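Local coordinates for protein platelet aggregation factor Sm-hPAF (Streptococcus mitis, PDB 4GWI) that binds fucosylated Lewis-type glycans through this F-type lectin domain of lectinolysin, a toxin that probably forms pores in cholesterol-containing host membranes, at residues Ala18-Ala32 with His44-Gln58. The protein carries 2 engineered substitutions. Numbering follows the deposited sequence.
Sequences ASQSSTAHGGAATRA and HSVTHTNFEDNAWWQ. Engineered in segment 18-32: H25 (natural residue Tyr). Unlike the reference sequence in segment 18-32: T30 (reference Ala). With CA (calcium ion), chain F; FUC (alpha-L-fucopyranose), chain B.
E52 OE2 accepts two hydroxyl bonds, from S22 OG at 2.6 Å and from S21 OG at 2.7 Å, reaching it from opposite faces of the carboxylate plane. Each serine also accepts an amide: N50 N donates to S22 OG, and W56 N to S21 OG. The W56 indole lies flat against the backbone at Q20 and S21, and S21 CB stands 3.5 Å from the centroid of its five-membered ring, 16° off the normal, a CH-pi contact. Next along both segments, S19 and Q58 form an antiparallel hydrogen-bonded pair joining strands 17-20 and 56-61. W57 has CG anti to its backbone N (chi1 173°), which carries NE1 to A29 O at 2.9 Å. G27 O receives Q20 NE2 from its own segment and H48 N from the facing loop; the latter ties the 24-27 type I' turn across. The engineered H25 sets its edge toward the H48 face, with planes at 62°. H48 ND1 bonds T49 O, orienting NE2 toward fucose O4 at 2.6 Å; R75 and R83 also bond the sugar. R31 O and both oxygens of S45 bind calcium, completed by D34, N36, A139 and E140; this site and the fucose pocket, well apart, both belong to the F-type lectin fold.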
# COMPACT_ATOMS: atom_id res chain seq x y z
N ALA A 18 -9.47 -5.13 -2.62
CA ALA A 18 -8.38 -4.94 -1.61
C ALA A 18 -8.78 -5.76 -0.44
O ALA A 18 -9.97 -6.02 -0.11
CB ALA A 18 -8.16 -3.44 -1.23
N SER A 19 -7.75 -6.12 0.30
CA SER A 19 -7.96 -6.93 1.54
C SER A 19 -6.80 -6.62 2.49
O SER A 19 -5.81 -6.02 2.13
CB SER A 19 -8.03 -8.46 1.29
OG SER A 19 -6.83 -8.90 0.72
N GLN A 20 -6.97 -7.04 3.75
CA GLN A 20 -5.89 -6.78 4.70
C GLN A 20 -6.01 -7.84 5.84
O GLN A 20 -7.01 -8.60 5.94
CB GLN A 20 -5.97 -5.28 5.21
CG GLN A 20 -7.31 -5.02 5.95
CD GLN A 20 -7.52 -3.55 6.21
OE1 GLN A 20 -6.75 -2.71 5.75
NE2 GLN A 20 -8.62 -3.22 6.94
N SER A 21 -4.97 -7.86 6.64
CA SER A 21 -4.88 -8.91 7.69
C SER A 21 -5.97 -8.90 8.73
O SER A 21 -6.34 -10.00 9.18
CB SER A 21 -3.43 -8.79 8.33
OG SER A 21 -3.21 -7.51 8.84
N SER A 22 -6.52 -7.77 9.10
CA SER A 22 -7.66 -7.69 9.93
C SER A 22 -8.16 -6.23 9.77
O SER A 22 -7.42 -5.40 9.19
CB SER A 22 -7.23 -7.88 11.44
OG SER A 22 -6.16 -6.99 11.82
N THR A 23 -9.33 -5.94 10.36
CA THR A 23 -9.88 -4.58 10.28
C THR A 23 -10.28 -4.09 11.64
O THR A 23 -10.91 -4.88 12.37
CB THR A 23 -11.13 -4.61 9.32
OG1 THR A 23 -10.67 -5.11 8.01
CG2 THR A 23 -11.73 -3.21 9.18
N ALA A 24 -9.92 -2.87 12.01
CA ALA A 24 -10.30 -2.28 13.27
C ALA A 24 -10.75 -0.87 13.02
O ALA A 24 -10.36 -0.25 12.00
CB ALA A 24 -9.08 -2.24 14.22
N HIS A 25 -11.50 -0.32 13.97
CA HIS A 25 -11.91 1.08 13.90
C HIS A 25 -12.60 1.44 12.58
O HIS A 25 -12.55 2.62 12.15
CB HIS A 25 -10.76 2.06 14.12
CG HIS A 25 -10.19 1.97 15.54
ND1 HIS A 25 -10.94 2.32 16.62
CD2 HIS A 25 -8.93 1.57 16.01
CE1 HIS A 25 -10.20 2.16 17.74
NE2 HIS A 25 -8.99 1.67 17.39
N GLY A 26 -13.27 0.45 11.99
CA GLY A 26 -14.02 0.69 10.73
C GLY A 26 -13.09 0.90 9.54
O GLY A 26 -13.62 1.34 8.48
N GLY A 27 -11.76 0.65 9.62
CA GLY A 27 -10.82 1.14 8.53
C GLY A 27 -10.70 0.11 7.38
O GLY A 27 -9.67 -0.51 7.15
N ALA A 28 -11.80 -0.01 6.64
CA ALA A 28 -11.89 -0.96 5.56
C ALA A 28 -10.74 -0.85 4.55
O ALA A 28 -10.29 0.25 4.19
CB ALA A 28 -13.19 -0.65 4.78
N ALA A 29 -10.26 -2.03 4.11
CA ALA A 29 -9.11 -2.08 3.21
C ALA A 29 -9.37 -1.31 1.90
O ALA A 29 -8.43 -0.75 1.35
CB ALA A 29 -8.82 -3.56 2.81
N THR A 30 -10.64 -1.24 1.52
CA THR A 30 -10.96 -0.55 0.23
C THR A 30 -10.76 0.96 0.38
O THR A 30 -10.65 1.64 -0.65
CB THR A 30 -12.36 -0.84 -0.24
OG1 THR A 30 -13.29 -0.68 0.86
CG2 THR A 30 -12.49 -2.24 -0.68
N ARG A 31 -10.55 1.47 1.60
CA ARG A 31 -10.26 2.95 1.70
C ARG A 31 -8.96 3.35 1.09
O ARG A 31 -8.69 4.55 0.80
CB ARG A 31 -10.30 3.35 3.16
CG ARG A 31 -11.72 3.28 3.72
CD ARG A 31 -11.64 3.57 5.22
NE ARG A 31 -13.05 3.54 5.73
CZ ARG A 31 -13.34 3.99 6.97
NH1 ARG A 31 -14.66 4.03 7.37
NH2 ARG A 31 -12.38 4.39 7.83
N ALA A 32 -8.01 2.41 0.86
CA ALA A 32 -6.74 2.80 0.26
C ALA A 32 -6.78 2.76 -1.27
O ALA A 32 -5.80 3.15 -1.89
CB ALA A 32 -5.57 1.83 0.78
N HIS A 44 -12.43 9.33 6.92
CA HIS A 44 -12.94 8.01 6.47
C HIS A 44 -12.26 7.42 5.25
O HIS A 44 -12.87 6.55 4.63
CB HIS A 44 -14.48 8.01 6.24
CG HIS A 44 -15.25 8.54 7.41
ND1 HIS A 44 -15.13 8.01 8.63
CD2 HIS A 44 -16.23 9.54 7.49
CE1 HIS A 44 -16.00 8.64 9.49
NE2 HIS A 44 -16.67 9.57 8.79
N SER A 45 -11.08 7.91 4.88
CA SER A 45 -10.46 7.38 3.64
C SER A 45 -9.11 6.73 4.00
O SER A 45 -8.26 6.57 3.09
CB SER A 45 -10.29 8.52 2.59
OG SER A 45 -10.07 7.87 1.29
N VAL A 46 -8.94 6.30 5.27
CA VAL A 46 -7.67 5.67 5.69
C VAL A 46 -8.02 4.31 6.28
O VAL A 46 -9.01 4.15 7.02
CB VAL A 46 -6.96 6.54 6.78
CG1 VAL A 46 -5.67 5.87 7.28
CG2 VAL A 46 -6.68 8.02 6.26
N THR A 47 -7.18 3.32 5.94
CA THR A 47 -7.48 1.94 6.43
C THR A 47 -6.92 1.78 7.86
O THR A 47 -6.20 2.66 8.38
CB THR A 47 -6.72 0.91 5.59
OG1 THR A 47 -5.28 1.04 5.75
CG2 THR A 47 -6.93 1.06 4.05
N HIS A 48 -7.28 0.62 8.46
CA HIS A 48 -6.70 0.33 9.83
C HIS A 48 -6.88 -1.12 10.11
O HIS A 48 -8.01 -1.66 10.02
CB HIS A 48 -7.55 1.15 10.88
CG HIS A 48 -6.83 1.45 12.16
ND1 HIS A 48 -6.22 0.49 12.95
CD2 HIS A 48 -6.70 2.68 12.80
CE1 HIS A 48 -5.71 1.13 14.06
NE2 HIS A 48 -5.98 2.46 13.96
N THR A 49 -5.76 -1.80 10.43
CA THR A 49 -5.89 -3.19 10.89
C THR A 49 -5.89 -3.23 12.45
O THR A 49 -5.76 -2.17 13.10
CB THR A 49 -4.72 -4.05 10.44
OG1 THR A 49 -3.50 -3.60 11.05
CG2 THR A 49 -4.43 -3.95 8.88
N ASN A 50 -6.04 -4.45 12.96
CA ASN A 50 -5.81 -4.56 14.41
C ASN A 50 -4.35 -4.23 14.69
O ASN A 50 -3.47 -4.27 13.86
CB ASN A 50 -6.07 -5.99 14.80
CG ASN A 50 -7.53 -6.41 14.66
OD1 ASN A 50 -8.43 -5.58 14.74
ND2 ASN A 50 -7.77 -7.73 14.65
N PHE A 51 -4.10 -3.97 15.98
CA PHE A 51 -2.71 -3.99 16.48
C PHE A 51 -2.34 -5.44 16.50
O PHE A 51 -3.00 -6.29 17.20
CB PHE A 51 -2.65 -3.47 17.93
CG PHE A 51 -2.71 -2.01 18.10
CD1 PHE A 51 -1.55 -1.24 18.51
CD2 PHE A 51 -3.91 -1.34 17.90
CE1 PHE A 51 -1.65 0.13 18.64
CE2 PHE A 51 -3.98 0.03 17.98
CZ PHE A 51 -2.86 0.79 18.37
N GLU A 52 -1.37 -5.85 15.70
CA GLU A 52 -1.04 -7.27 15.54
C GLU A 52 0.36 -7.35 15.01
O GLU A 52 0.97 -6.31 14.62
CB GLU A 52 -2.03 -7.99 14.64
CG GLU A 52 -1.98 -7.46 13.14
CD GLU A 52 -3.05 -8.14 12.34
OE1 GLU A 52 -3.40 -9.36 12.53
OE2 GLU A 52 -3.60 -7.43 11.47
N ASP A 53 0.91 -8.56 15.01
CA ASP A 53 2.21 -8.75 14.37
C ASP A 53 2.13 -8.91 12.87
O ASP A 53 1.24 -9.60 12.35
CB ASP A 53 2.85 -10.02 14.94
CG ASP A 53 3.15 -9.88 16.48
OD1 ASP A 53 3.03 -8.79 17.11
OD2 ASP A 53 3.46 -10.96 17.04
N ASN A 54 3.06 -8.23 12.18
CA ASN A 54 3.17 -8.42 10.73
C ASN A 54 1.82 -8.13 10.00
O ASN A 54 1.42 -8.88 9.14
CB ASN A 54 3.62 -9.87 10.39
CG ASN A 54 4.98 -10.19 11.03
OD1 ASN A 54 5.88 -9.35 11.10
ND2 ASN A 54 5.04 -11.32 11.66
N ALA A 55 1.24 -7.00 10.35
CA ALA A 55 -0.03 -6.58 9.64
C ALA A 55 0.31 -6.37 8.14
O ALA A 55 1.43 -5.99 7.78
CB ALA A 55 -0.47 -5.26 10.25
N TRP A 56 -0.72 -6.58 7.32
CA TRP A 56 -0.48 -6.36 5.89
C TRP A 56 -1.79 -5.89 5.21
O TRP A 56 -2.88 -6.06 5.74
CB TRP A 56 0.10 -7.66 5.18
CG TRP A 56 -0.81 -8.87 5.31
CD1 TRP A 56 -0.74 -9.89 6.31
CD2 TRP A 56 -2.05 -9.15 4.59
NE1 TRP A 56 -1.77 -10.81 6.14
CE2 TRP A 56 -2.59 -10.42 5.13
CE3 TRP A 56 -2.68 -8.58 3.47
CZ2 TRP A 56 -3.82 -10.97 4.67
CZ3 TRP A 56 -3.88 -9.13 3.01
CH2 TRP A 56 -4.45 -10.31 3.60
N TRP A 57 -1.59 -5.34 4.00
CA TRP A 57 -2.73 -4.89 3.15
C TRP A 57 -2.35 -5.27 1.73
O TRP A 57 -1.14 -5.28 1.37
CB TRP A 57 -2.77 -3.35 3.32
CG TRP A 57 -3.77 -2.73 2.36
CD1 TRP A 57 -5.14 -2.39 2.66
CD2 TRP A 57 -3.54 -2.34 0.99
NE1 TRP A 57 -5.74 -1.84 1.49
CE2 TRP A 57 -4.80 -1.78 0.52
CE3 TRP A 57 -2.41 -2.38 0.13
CZ2 TRP A 57 -4.97 -1.37 -0.80
CZ3 TRP A 57 -2.57 -1.95 -1.19
CH2 TRP A 57 -3.82 -1.38 -1.61
N GLN A 58 -3.33 -5.61 0.88
CA GLN A 58 -3.03 -6.05 -0.49
C GLN A 58 -4.10 -5.53 -1.43
O GLN A 58 -5.29 -5.42 -1.04
CB GLN A 58 -3.08 -7.58 -0.49
CG GLN A 58 -2.81 -8.16 -1.89
CD GLN A 58 -2.81 -9.67 -1.71
OE1 GLN A 58 -3.87 -10.30 -1.81
NE2 GLN A 58 -1.65 -10.16 -1.37
CA CA F . -8.17 6.71 0.54
C1 FUC B . -6.07 7.48 17.16
C2 FUC B . -5.04 6.44 17.56
C3 FUC B . -5.69 5.13 17.88
C4 FUC B . -6.45 4.68 16.65
C5 FUC B . -7.45 5.77 16.32
C6 FUC B . -8.30 5.41 15.12
O2 FUC B . -4.34 6.91 18.70
O3 FUC B . -4.72 4.23 18.21
O4 FUC B . -5.54 4.46 15.61
O5 FUC B . -6.81 6.98 16.08
O HOH W 1 -6.84 -8.93 -2.35
O HOH W 2 -4.35 -1.41 6.24
O HOH W 3 -4.51 -11.16 11.19
O HOH W 4 -13.03 6.47 9.95